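Local coordinates for protein 16S rRNA methylase (Uncultured bacterium, PDB 7JLZ) that probably methylates a single adenine of 16S rRNA in the 30S ribosomal subunit, a modification linked to aminoglycoside resistance, at residues N15-V18 with N19-A23; L31-D35 with G36-Y40; E84-D88 with E89-T93; E157-S161 with T162-I166; G178-K182 with K183-P187. One frame throughout, in Å; residues are numbered along the deposited sequence.

All five contacts are local, within a turn or a helix of a Rossmann-like methyltransferase. Contacts 1, 4 and 5 lie at the surface. Contacts 2 and 3 are partly buried, beside the central sheet. Contacts 1 and 4 are single helices on opposite sides of the chain's centre, about 39 Å apart between centres. The first is a regular turn, the second a widened one with a proline. Contacts 2 and 5 each start a helix after a strand, touch each other directly and share a sulfate ion. Contact 3 is a 3-10 turn that packs on the helix of contact 1. Charge dominates at the sulfate, and apolar packing on the helix faces turned to the sheet.

Contact 1 of 5, residues N15-V18 with N19-A23; sequences NELV and NILNA
Leu17 O is approached by two amides of the next helical turn. Leu21 N makes a short bond of 2.8 Å to Leu17 O. It is straight, with an N-H...O angle of 171°, and enters nearly along the C=O axis. Ile20 N lies 2.9 Å from Leu17 O, but its N-H is strongly bent and this bond is weak. The same Ile20 N also bonds Glu16 O at 3.3 Å, so one amide is shared between two carbonyls. Asn22 N bonds Val18 O at 3.0 Å and continues the pattern of helix 14-21. Asn19 N makes a weak bond to Asn15 O at 3.4 Å.

The side chains divide by face. Leu17 and Leu21 are one turn apart and slant across each other. Leu17 swings CG away from its own N (chi1 176°), while Leu21 keeps CG beside its N (chi1 -58°). This brings Leu17 CD1 to 3.9 Å from Leu21 CG. Leu17 packs further on Met1 and Leu90, and Leu21 on Leu50 of strand 49-55. Val18 and Asn22 run side by side on another face. There Val18 CG1 touches Asn22 ND2 at 3.5 Å, a van der Waals contact. Asn15 and Asn19 hold their amide planes nearly perpendicular. Asn19 ND2 is 3.3 Å from Asn15 O, but the angle is too poor for a hydrogen bond.

The chemistry is that of an amphipathic helix. Main-chain bonds hold the turn together, the leucines bind it to the protein, and the side-chain amides of the three exposed asparagines make no hydrogen bond to one another.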
# COMPACT_ATOMS: atom_id res chain seq x y z
N ASN A 15 0.12 17.13 -15.38
CA ASN A 15 -0.76 18.28 -15.31
C ASN A 15 -2.20 17.86 -15.03
O ASN A 15 -2.90 18.48 -14.22
CB ASN A 15 -0.68 19.07 -16.61
CG ASN A 15 -1.29 20.42 -16.49
OD1 ASN A 15 -2.41 20.66 -16.95
ND2 ASN A 15 -0.57 21.33 -15.84
N GLU A 16 -2.67 16.80 -15.69
CA GLU A 16 -4.01 16.32 -15.42
C GLU A 16 -4.10 15.73 -14.02
O GLU A 16 -5.09 15.95 -13.31
CB GLU A 16 -4.42 15.28 -16.47
CG GLU A 16 -5.83 14.75 -16.27
CD GLU A 16 -6.27 13.80 -17.38
OE1 GLU A 16 -5.47 13.56 -18.31
OE2 GLU A 16 -7.42 13.30 -17.31
N LEU A 17 -3.08 14.99 -13.60
CA LEU A 17 -3.10 14.41 -12.27
C LEU A 17 -3.15 15.49 -11.20
O LEU A 17 -3.85 15.34 -10.18
CB LEU A 17 -1.88 13.51 -12.08
CG LEU A 17 -1.72 12.91 -10.68
CD1 LEU A 17 -2.93 12.07 -10.27
CD2 LEU A 17 -0.45 12.09 -10.58
N VAL A 18 -2.44 16.60 -11.41
CA VAL A 18 -2.44 17.66 -10.41
C VAL A 18 -3.85 18.23 -10.23
O VAL A 18 -4.28 18.50 -9.10
CB VAL A 18 -1.43 18.75 -10.81
CG1 VAL A 18 -1.69 20.04 -10.06
CG2 VAL A 18 -0.04 18.24 -10.52
N ASN A 19 -4.59 18.38 -11.32
CA ASN A 19 -5.98 18.83 -11.22
C ASN A 19 -6.82 17.86 -10.39
O ASN A 19 -7.74 18.28 -9.68
CB ASN A 19 -6.58 18.99 -12.61
CG ASN A 19 -5.91 20.10 -13.41
OD1 ASN A 19 -5.44 21.08 -12.85
ND2 ASN A 19 -5.87 19.94 -14.73
N ILE A 20 -6.48 16.58 -10.44
CA ILE A 20 -7.21 15.57 -9.67
C ILE A 20 -6.82 15.62 -8.20
O ILE A 20 -7.67 15.68 -7.32
CB ILE A 20 -6.98 14.18 -10.28
CG1 ILE A 20 -7.60 14.11 -11.68
CG2 ILE A 20 -7.52 13.07 -9.36
CD1 ILE A 20 -7.26 12.84 -12.40
N LEU A 21 -5.50 15.59 -7.93
CA LEU A 21 -5.03 15.62 -6.54
C LEU A 21 -5.55 16.84 -5.80
O LEU A 21 -5.89 16.76 -4.62
CB LEU A 21 -3.50 15.62 -6.50
CG LEU A 21 -2.78 14.45 -7.18
CD1 LEU A 21 -1.28 14.72 -7.21
CD2 LEU A 21 -3.09 13.15 -6.45
N ASN A 22 -5.59 17.99 -6.48
CA ASN A 22 -5.95 19.22 -5.79
C ASN A 22 -7.40 19.25 -5.34
O ASN A 22 -7.75 20.08 -4.49
CB ASN A 22 -5.65 20.41 -6.70
CG ASN A 22 -4.17 20.71 -6.80
OD1 ASN A 22 -3.37 20.13 -6.06
ND2 ASN A 22 -3.80 21.63 -7.69
N ALA A 23 -8.24 18.37 -5.87
CA ALA A 23 -9.64 18.31 -5.47
C ALA A 23 -9.83 17.64 -4.11
O ALA A 23 -10.93 17.75 -3.55
CB ALA A 23 -10.45 17.57 -6.52

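Contact 2 of 5, residues L31-D35 with G36-Y40; sequences LGTGD and GRYVY. With SO4 (sulfate ion), chain E.
The Tyr38 ring has Thr33 CG2 oblique to it, at neither face nor edge, in the glycine-rich loop after strand 26-31. This loop resembles the first conserved motif of Rossmann-like methyltransferases, which usually borders the S-adenosylmethionine site. The close touch is Thr33 CG2 to Tyr38 CB at 3.8 Å, and the side chains cross at about a right angle. The other flat group is the Arg37 guanidinium, which has sulfate O4 at its edge, near its plane. Arg37 NH1 bonds sulfate O4 at 3.0 Å, and NH2 also reaches this oxygen. The extended Arg37 chain carries the group away from the loop, and its NE bonds Lys186 O.

Asp35 forms an Asx turn at the start of helix 37-45. Its OD1 accepts from Arg37 N at 3.1 Å, and the N-H comes from above the carboxylate plane. Chi1 of 57° folds the carboxylate back over the chain. Gly36 is the N-cap. Its positive phi suits glycine, since a CB would clash with Asp35 O. Thr33 OG1 takes a weak bond from Gly36 N. A water bridges the loop to the helix: it donates to Thr33 O at 2.8 Å and accepts from Tyr38 N at 3.0 Å.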
# COMPACT_ATOMS: atom_id res chain seq x y z
N LEU A 31 -0.33 -0.01 -1.97
CA LEU A 31 0.50 -0.97 -2.68
C LEU A 31 0.24 -2.36 -2.12
O LEU A 31 0.06 -2.51 -0.91
CB LEU A 31 1.99 -0.66 -2.53
CG LEU A 31 2.40 0.78 -2.79
CD1 LEU A 31 3.91 0.90 -2.61
CD2 LEU A 31 1.96 1.16 -4.19
N GLY A 32 0.27 -3.36 -3.00
CA GLY A 32 0.12 -4.73 -2.54
C GLY A 32 -1.31 -5.18 -2.31
O GLY A 32 -1.53 -6.13 -1.55
N THR A 33 -2.28 -4.52 -2.91
CA THR A 33 -3.68 -4.86 -2.65
C THR A 33 -4.16 -6.07 -3.43
O THR A 33 -5.31 -6.49 -3.24
CB THR A 33 -4.60 -3.67 -2.93
OG1 THR A 33 -4.59 -3.38 -4.33
CG2 THR A 33 -4.14 -2.42 -2.17
N GLY A 34 -3.32 -6.67 -4.29
CA GLY A 34 -3.77 -7.85 -5.01
C GLY A 34 -4.62 -7.48 -6.22
O GLY A 34 -4.13 -7.49 -7.35
N ASP A 35 -5.89 -7.17 -5.98
CA ASP A 35 -6.83 -6.81 -7.03
C ASP A 35 -7.43 -5.43 -6.84
O ASP A 35 -8.40 -5.08 -7.53
CB ASP A 35 -7.98 -7.84 -7.11
CG ASP A 35 -8.73 -8.00 -5.78
OD1 ASP A 35 -8.39 -7.33 -4.78
OD2 ASP A 35 -9.67 -8.84 -5.76
N GLY A 36 -6.89 -4.61 -5.95
CA GLY A 36 -7.45 -3.30 -5.75
C GLY A 36 -8.70 -3.24 -4.88
O GLY A 36 -9.26 -2.15 -4.72
N ARG A 37 -9.14 -4.37 -4.30
CA ARG A 37 -10.31 -4.35 -3.42
C ARG A 37 -10.17 -3.30 -2.32
O ARG A 37 -11.12 -2.55 -2.04
CB ARG A 37 -10.53 -5.73 -2.81
CG ARG A 37 -11.59 -5.79 -1.71
CD ARG A 37 -11.54 -7.15 -1.01
NE ARG A 37 -12.44 -7.23 0.15
CZ ARG A 37 -13.69 -7.68 0.10
NH1 ARG A 37 -14.23 -8.05 -1.05
NH2 ARG A 37 -14.42 -7.73 1.21
N TYR A 38 -8.99 -3.22 -1.72
CA TYR A 38 -8.74 -2.28 -0.62
C TYR A 38 -9.00 -0.84 -1.06
O TYR A 38 -9.56 -0.04 -0.30
CB TYR A 38 -7.30 -2.44 -0.15
CG TYR A 38 -6.91 -1.70 1.12
CD1 TYR A 38 -7.19 -2.25 2.36
CD2 TYR A 38 -6.23 -0.49 1.07
CE1 TYR A 38 -6.84 -1.62 3.52
CE2 TYR A 38 -5.86 0.16 2.24
CZ TYR A 38 -6.17 -0.42 3.46
OH TYR A 38 -5.82 0.20 4.64
N VAL A 39 -8.60 -0.51 -2.28
CA VAL A 39 -8.81 0.84 -2.80
C VAL A 39 -10.29 1.14 -2.91
O VAL A 39 -10.78 2.17 -2.43
CB VAL A 39 -8.10 0.99 -4.16
CG1 VAL A 39 -8.46 2.35 -4.79
CG2 VAL A 39 -6.58 0.84 -3.97
N TYR A 40 -11.04 0.23 -3.54
CA TYR A 40 -12.48 0.39 -3.72
C TYR A 40 -13.21 0.49 -2.38
O TYR A 40 -14.03 1.39 -2.17
CB TYR A 40 -13.00 -0.80 -4.53
CG TYR A 40 -14.50 -1.01 -4.55
CD1 TYR A 40 -15.31 -0.38 -5.48
CD2 TYR A 40 -15.11 -1.91 -3.67
CE1 TYR A 40 -16.69 -0.60 -5.51
CE2 TYR A 40 -16.47 -2.14 -3.70
CZ TYR A 40 -17.25 -1.48 -4.62
OH TYR A 40 -18.61 -1.71 -4.66
S SO4 E . -17.04 -10.38 1.03
O1 SO4 E . -18.40 -10.14 1.42
O2 SO4 E . -16.88 -11.74 0.61
O3 SO4 E . -16.17 -10.13 2.15
O4 SO4 E . -16.70 -9.49 -0.05
O HOH W 1 -7.20 -5.57 -1.46

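Contact 3 of 5, residues E84-D88 with E89-T93; sequences EYFPD and ELLGT
Phe86 has CG anti to its N (chi1 -169°) and Leu91 has CG beside its N (chi1 -63°). Together these settings bring Phe86 CE1 against Leu91 CD2, 3.9 Å apart. The motif is a short 3-10 turn at 88-90, run directly into a type II beta turn from Leu90 to Thr93. It lies between strands 76-80 and 94-100.

Apolar groups line the inner side. Phe86 CE1 also touches Leu90 CB at 4.0 Å, and both leucines lie obliquely to the ring. One ring face carries Pro87 CD, offset toward the rim. Pro87 CG packs on Leu90 CD1 at 3.7 Å. Around this cluster, Phe86 and Leu91 rest on Leu120 and Ile124 of helix 120-124, and Leu90 on Ile52 and Ile54 of strand 49-55.

Two main-chain bonds hold the turn. Leu90 N bonds Pro87 O at 3.0 Å, and Leu91 N bonds Asp88 O at 3.1 Å. Both amides come from above the carbonyl planes, consistent with the tight 3-10 winding. Asp88 and Leu91 lie side by side, with Asp88 OD1 3.7 Å from Leu91 CD1. Glu89 is bent at chi2, and its OE1 comes against Pro87 CB. Its OE2 bonds the chain's first amino group, Met1 N, so the carboxylate joins the chain terminus to this turn. A water lies close to both Asp88 O and Leu91 O.

Gly92 takes the third position of the type II turn, where phi is positive and glycine is favoured. Thr93 N bonds Leu90 O weakly. The turn closes with a side-chain bond: Thr93 OG1 donates to Leu90 O at 2.7 Å.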
# COMPACT_ATOMS: atom_id res chain seq x y z
N GLU A 84 10.34 -1.09 -9.97
CA GLU A 84 11.25 -0.88 -11.08
C GLU A 84 10.69 0.08 -12.13
O GLU A 84 11.47 0.70 -12.86
CB GLU A 84 11.58 -2.22 -11.73
CG GLU A 84 12.39 -3.17 -10.85
CD GLU A 84 11.62 -3.74 -9.66
OE1 GLU A 84 12.27 -3.99 -8.62
OE2 GLU A 84 10.38 -3.94 -9.77
N TYR A 85 9.37 0.21 -12.22
CA TYR A 85 8.70 1.12 -13.15
C TYR A 85 7.68 1.91 -12.35
O TYR A 85 6.47 1.70 -12.45
CB TYR A 85 8.04 0.36 -14.30
CG TYR A 85 9.05 -0.34 -15.19
CD1 TYR A 85 9.71 0.34 -16.21
CD2 TYR A 85 9.36 -1.68 -14.99
CE1 TYR A 85 10.63 -0.30 -17.02
CE2 TYR A 85 10.28 -2.32 -15.78
CZ TYR A 85 10.91 -1.63 -16.80
OH TYR A 85 11.83 -2.28 -17.59
N PHE A 86 8.18 2.81 -11.52
CA PHE A 86 7.23 3.53 -10.69
C PHE A 86 6.89 4.88 -11.32
O PHE A 86 7.77 5.56 -11.85
CB PHE A 86 7.80 3.75 -9.29
CG PHE A 86 6.78 4.24 -8.33
CD1 PHE A 86 6.55 5.60 -8.19
CD2 PHE A 86 5.99 3.35 -7.63
CE1 PHE A 86 5.58 6.05 -7.33
CE2 PHE A 86 5.01 3.79 -6.77
CZ PHE A 86 4.79 5.15 -6.62
N PRO A 87 5.63 5.31 -11.28
CA PRO A 87 5.27 6.58 -11.94
C PRO A 87 5.81 7.79 -11.19
O PRO A 87 5.42 8.05 -10.05
CB PRO A 87 3.73 6.57 -11.93
CG PRO A 87 3.37 5.64 -10.80
CD PRO A 87 4.44 4.59 -10.77
N ASP A 88 6.71 8.54 -11.85
CA ASP A 88 7.29 9.75 -11.25
C ASP A 88 6.21 10.72 -10.78
O ASP A 88 6.43 11.46 -9.81
CB ASP A 88 8.19 10.46 -12.26
CG ASP A 88 9.59 9.86 -12.35
OD1 ASP A 88 10.05 9.22 -11.38
OD2 ASP A 88 10.23 10.04 -13.40
N GLU A 89 5.09 10.76 -11.50
CA GLU A 89 3.98 11.65 -11.19
C GLU A 89 3.48 11.50 -9.76
O GLU A 89 2.91 12.45 -9.21
CB GLU A 89 2.82 11.39 -12.16
CG GLU A 89 3.10 11.68 -13.64
CD GLU A 89 3.48 10.41 -14.42
OE1 GLU A 89 4.01 9.46 -13.80
OE2 GLU A 89 3.25 10.38 -15.65
N LEU A 90 3.66 10.33 -9.15
CA LEU A 90 3.12 10.09 -7.82
C LEU A 90 4.12 10.33 -6.70
O LEU A 90 3.75 10.24 -5.53
CB LEU A 90 2.58 8.66 -7.72
CG LEU A 90 1.32 8.48 -8.57
CD1 LEU A 90 0.84 7.04 -8.54
CD2 LEU A 90 0.22 9.42 -8.08
N LEU A 91 5.38 10.64 -7.02
CA LEU A 91 6.32 10.89 -5.95
C LEU A 91 5.96 12.19 -5.24
O LEU A 91 5.60 13.19 -5.87
CB LEU A 91 7.75 10.95 -6.49
CG LEU A 91 8.28 9.65 -7.12
CD1 LEU A 91 9.67 9.85 -7.73
CD2 LEU A 91 8.29 8.50 -6.10
N GLY A 92 6.03 12.16 -3.91
CA GLY A 92 5.73 13.33 -3.11
C GLY A 92 4.27 13.69 -2.98
O GLY A 92 3.96 14.80 -2.55
N THR A 93 3.35 12.77 -3.31
CA THR A 93 1.93 13.09 -3.37
C THR A 93 1.09 12.53 -2.22
O THR A 93 -0.04 12.98 -2.04
CB THR A 93 1.30 12.60 -4.69
OG1 THR A 93 1.30 11.17 -4.73
CG2 THR A 93 2.05 13.16 -5.90
O HOH W 2 5.47 14.05 -8.66

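Contact 4 of 5, residues E157-S161 with T162-I166; sequences EYLKS and TVIPI
Tyr158 O accepts two main-chain hydrogen bonds, from Val163 N and Thr162 N. Val163 N bonds Tyr158 O at 3.1 Å, in the carbonyl plane, and Thr162 N bonds it at 2.9 Å from a tilted direction. Ile164 N bonds Leu159 O at 2.9 Å with a nearly straight N-H...O angle of 173°. Two of these bonds thus span five residues instead of four.

Among side-chain bonds, Ser161 OG donates to Glu157 O at 2.9 Å. Chi1 of 81° turns the hydroxyl back toward the helix to do so. Ser161 N reaches the same oxygen from the opposite face of its plane. Thr162 OG1 gives Ser161 OG only a weak bond.

The aromatic contact is a CH-pi one. Thr162 CB sits over one face of the Tyr158 ring, 3.9 Å from its centroid and 14° off the normal. Val163 CG2 meets Tyr158 CE2 at 3.5 Å. Tyr158 OH bonds Glu150 N, which ties the ring to the preceding loop.

Leu159 carries the apolar packing. Its CG touches Ile164 CD1 at 3.9 Å, and Leu159 CD1 touches Val163 CB. Leu159 and Ile164 also pack on Leu174 of strand 172-179.

Pro165 CD lies 3.3 Å from Lys160 O. In helix 156-168 the i to i+5 bonds make a pi-type turn, and the helix kinks where Pro165 has no N-H to bond to the turn before.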
# COMPACT_ATOMS: atom_id res chain seq x y z
N GLU A 157 12.89 -5.90 24.01
CA GLU A 157 14.25 -6.11 23.52
C GLU A 157 14.27 -6.36 22.01
O GLU A 157 15.08 -5.79 21.28
CB GLU A 157 14.92 -7.27 24.25
CG GLU A 157 16.21 -7.73 23.59
CD GLU A 157 17.04 -8.64 24.47
OE1 GLU A 157 16.55 -9.06 25.54
OE2 GLU A 157 18.19 -8.94 24.08
N TYR A 158 13.38 -7.24 21.53
CA TYR A 158 13.32 -7.49 20.10
C TYR A 158 12.83 -6.27 19.35
O TYR A 158 13.31 -5.97 18.25
CB TYR A 158 12.41 -8.69 19.83
CG TYR A 158 12.42 -9.15 18.39
CD1 TYR A 158 13.42 -10.00 17.92
CD2 TYR A 158 11.43 -8.75 17.51
CE1 TYR A 158 13.42 -10.42 16.60
CE2 TYR A 158 11.43 -9.17 16.20
CZ TYR A 158 12.43 -10.00 15.75
OH TYR A 158 12.42 -10.42 14.43
N LEU A 159 11.86 -5.55 19.93
CA LEU A 159 11.37 -4.33 19.29
C LEU A 159 12.49 -3.31 19.13
O LEU A 159 12.66 -2.73 18.05
CB LEU A 159 10.21 -3.74 20.11
CG LEU A 159 9.56 -2.47 19.54
CD1 LEU A 159 8.82 -2.79 18.26
CD2 LEU A 159 8.63 -1.82 20.56
N LYS A 160 13.26 -3.09 20.19
CA LYS A 160 14.27 -2.03 20.18
C LYS A 160 15.50 -2.44 19.37
O LYS A 160 16.12 -1.59 18.71
CB LYS A 160 14.69 -1.67 21.61
CG LYS A 160 13.67 -0.85 22.36
CD LYS A 160 13.48 0.51 21.71
CE LYS A 160 14.72 1.38 21.89
NZ LYS A 160 14.64 2.61 21.04
N SER A 161 15.88 -3.71 19.42
CA SER A 161 17.13 -4.14 18.80
C SER A 161 16.95 -4.66 17.38
O SER A 161 17.93 -4.70 16.63
CB SER A 161 17.80 -5.23 19.64
OG SER A 161 17.22 -6.49 19.39
N THR A 162 15.75 -5.05 16.99
CA THR A 162 15.57 -5.63 15.66
C THR A 162 14.52 -4.88 14.85
O THR A 162 14.82 -4.42 13.74
CB THR A 162 15.18 -7.10 15.77
OG1 THR A 162 16.26 -7.83 16.38
CG2 THR A 162 14.90 -7.67 14.37
N VAL A 163 13.31 -4.75 15.38
CA VAL A 163 12.21 -4.21 14.58
C VAL A 163 12.47 -2.76 14.23
O VAL A 163 12.50 -2.39 13.05
CB VAL A 163 10.87 -4.38 15.30
CG1 VAL A 163 9.75 -3.81 14.43
CG2 VAL A 163 10.62 -5.84 15.58
N ILE A 164 12.67 -1.91 15.24
CA ILE A 164 12.83 -0.48 14.97
C ILE A 164 14.03 -0.20 14.07
O ILE A 164 13.88 0.57 13.10
CB ILE A 164 12.85 0.31 16.29
CG1 ILE A 164 11.46 0.32 16.93
CG2 ILE A 164 13.33 1.73 16.07
CD1 ILE A 164 11.47 0.75 18.41
N PRO A 165 15.22 -0.78 14.30
CA PRO A 165 16.36 -0.45 13.41
C PRO A 165 16.15 -0.84 11.96
O PRO A 165 16.59 -0.11 11.06
CB PRO A 165 17.53 -1.24 14.04
CG PRO A 165 17.13 -1.47 15.46
CD PRO A 165 15.64 -1.64 15.42
N ILE A 166 15.49 -1.98 11.70
CA ILE A 166 15.25 -2.40 10.32
C ILE A 166 14.54 -1.31 9.54
O ILE A 166 14.84 -1.05 8.37
CB ILE A 166 14.46 -3.72 10.29
CG1 ILE A 166 15.39 -4.90 10.58
CG2 ILE A 166 13.75 -3.90 8.96
CD1 ILE A 166 14.68 -6.21 10.83

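Contact 5 of 5, residues G178-K182 with K183-P187; sequences GSLGK and KDLKP. With SO4 (sulfate ion), chain E.
A strand-to-helix turn with a half capping box links strand 172-179 to the short helix 182-185, next to a sulfate site. Gly181 is the N-cap. Asp184, three residues on, returns its carboxylate to it: Asp184 OD2 accepts from Gly181 N at 2.7 Å through its anti lone pair. Chi1 of -38° turns the carboxylate back toward the start of the helix, at Gly181 N. Glycine has no side chain to complete the box.

Gly181 O in turn takes two amides. Leu185 N lies in the carbonyl plane at 2.9 Å from Gly181 O. Asp184 N comes from above that plane, at 2.8 Å from the same Gly181 O. The bond from Lys186 N to Lys182 O is weak.

Leu180 and Leu185 slant across each other. Leu180 CD2 meets Leu185 CD1 at 3.5 Å, and Leu180 CG touches Asp184 CB at 3.9 Å. Both leucines also pack on Leu204.

Lys186 reaches outward with CG trans to its N (chi1 -179°). Its NZ bonds sulfate O3 at 3.0 Å and sulfate O1 weakly. Ser190 OG, Thr191 N and Arg37 complete the grip on the ion.

The sulfate probably comes from the crystallisation liquor. Lysine, arginine and neutral donors converge on it, so the pocket suits an anion. Asp184 points its charge instead at the helix start, where the bond from Gly181 N and the helix N-terminus would probably stabilise it.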
# COMPACT_ATOMS: atom_id res chain seq x y z
N GLY A 178 0.53 -3.50 15.93
CA GLY A 178 -0.54 -4.30 16.51
C GLY A 178 -0.99 -5.40 15.58
O GLY A 178 -0.57 -5.49 14.42
N SER A 179 -1.86 -6.25 16.11
CA SER A 179 -2.44 -7.32 15.31
C SER A 179 -3.59 -6.80 14.46
O SER A 179 -4.31 -5.88 14.84
CB SER A 179 -2.96 -8.45 16.21
OG SER A 179 -1.94 -8.97 17.04
N LEU A 180 -3.76 -7.42 13.29
CA LEU A 180 -4.94 -7.17 12.47
C LEU A 180 -6.10 -8.03 12.96
O LEU A 180 -5.91 -9.18 13.36
CB LEU A 180 -4.64 -7.50 11.00
CG LEU A 180 -4.83 -6.43 9.93
CD1 LEU A 180 -3.93 -5.25 10.18
CD2 LEU A 180 -4.57 -7.00 8.54
N GLY A 181 -7.30 -7.46 12.95
CA GLY A 181 -8.52 -8.18 13.25
C GLY A 181 -9.36 -8.38 12.00
O GLY A 181 -9.10 -7.81 10.94
N LYS A 182 -10.40 -9.22 12.14
CA LYS A 182 -11.24 -9.52 10.99
C LYS A 182 -11.96 -8.28 10.46
O LYS A 182 -12.28 -8.20 9.27
CB LYS A 182 -12.25 -10.62 11.34
CG LYS A 182 -11.86 -12.00 10.83
CD LYS A 182 -13.05 -12.96 10.80
CE LYS A 182 -12.72 -14.23 10.02
NZ LYS A 182 -12.42 -13.97 8.58
N LYS A 183 -12.21 -7.30 11.33
CA LYS A 183 -12.77 -6.03 10.86
C LYS A 183 -11.80 -5.31 9.93
O LYS A 183 -12.23 -4.60 9.02
CB LYS A 183 -13.13 -5.14 12.05
CG LYS A 183 -14.02 -5.79 13.11
CD LYS A 183 -15.45 -6.01 12.59
CE LYS A 183 -16.33 -6.66 13.64
NZ LYS A 183 -16.49 -5.82 14.86
N ASP A 184 -10.50 -5.48 10.15
CA ASP A 184 -9.47 -4.85 9.33
C ASP A 184 -9.10 -5.68 8.11
O ASP A 184 -8.56 -5.12 7.15
CB ASP A 184 -8.21 -4.60 10.16
CG ASP A 184 -8.53 -4.18 11.58
OD1 ASP A 184 -9.09 -3.08 11.76
OD2 ASP A 184 -8.23 -4.96 12.51
N LEU A 185 -9.35 -6.99 8.14
CA LEU A 185 -9.11 -7.85 6.99
C LEU A 185 -10.11 -7.59 5.88
O LEU A 185 -9.78 -7.73 4.70
CB LEU A 185 -9.19 -9.31 7.40
CG LEU A 185 -7.94 -10.18 7.34
CD1 LEU A 185 -6.91 -9.62 8.31
CD2 LEU A 185 -8.28 -11.62 7.68
N LYS A 186 -11.34 -7.26 6.25
CA LYS A 186 -12.42 -7.12 5.27
C LYS A 186 -12.09 -6.20 4.11
O LYS A 186 -12.39 -6.57 2.96
CB LYS A 186 -13.69 -6.66 6.01
CG LYS A 186 -14.91 -6.49 5.12
CD LYS A 186 -15.52 -7.82 4.77
CE LYS A 186 -17.00 -7.69 4.50
NZ LYS A 186 -17.62 -9.03 4.57
N PRO A 187 -11.48 -5.03 4.30
CA PRO A 187 -11.10 -4.25 3.11
C PRO A 187 -10.07 -4.94 2.24
O PRO A 187 -10.05 -4.71 1.02
CB PRO A 187 -10.55 -2.94 3.70
CG PRO A 187 -11.10 -2.87 5.06
CD PRO A 187 -11.27 -4.27 5.54
S SO4 E . -17.04 -10.38 1.03
O1 SO4 E . -18.40 -10.14 1.42
O2 SO4 E . -16.88 -11.74 0.61
O3 SO4 E . -16.17 -10.13 2.15
O4 SO4 E . -16.70 -9.49 -0.05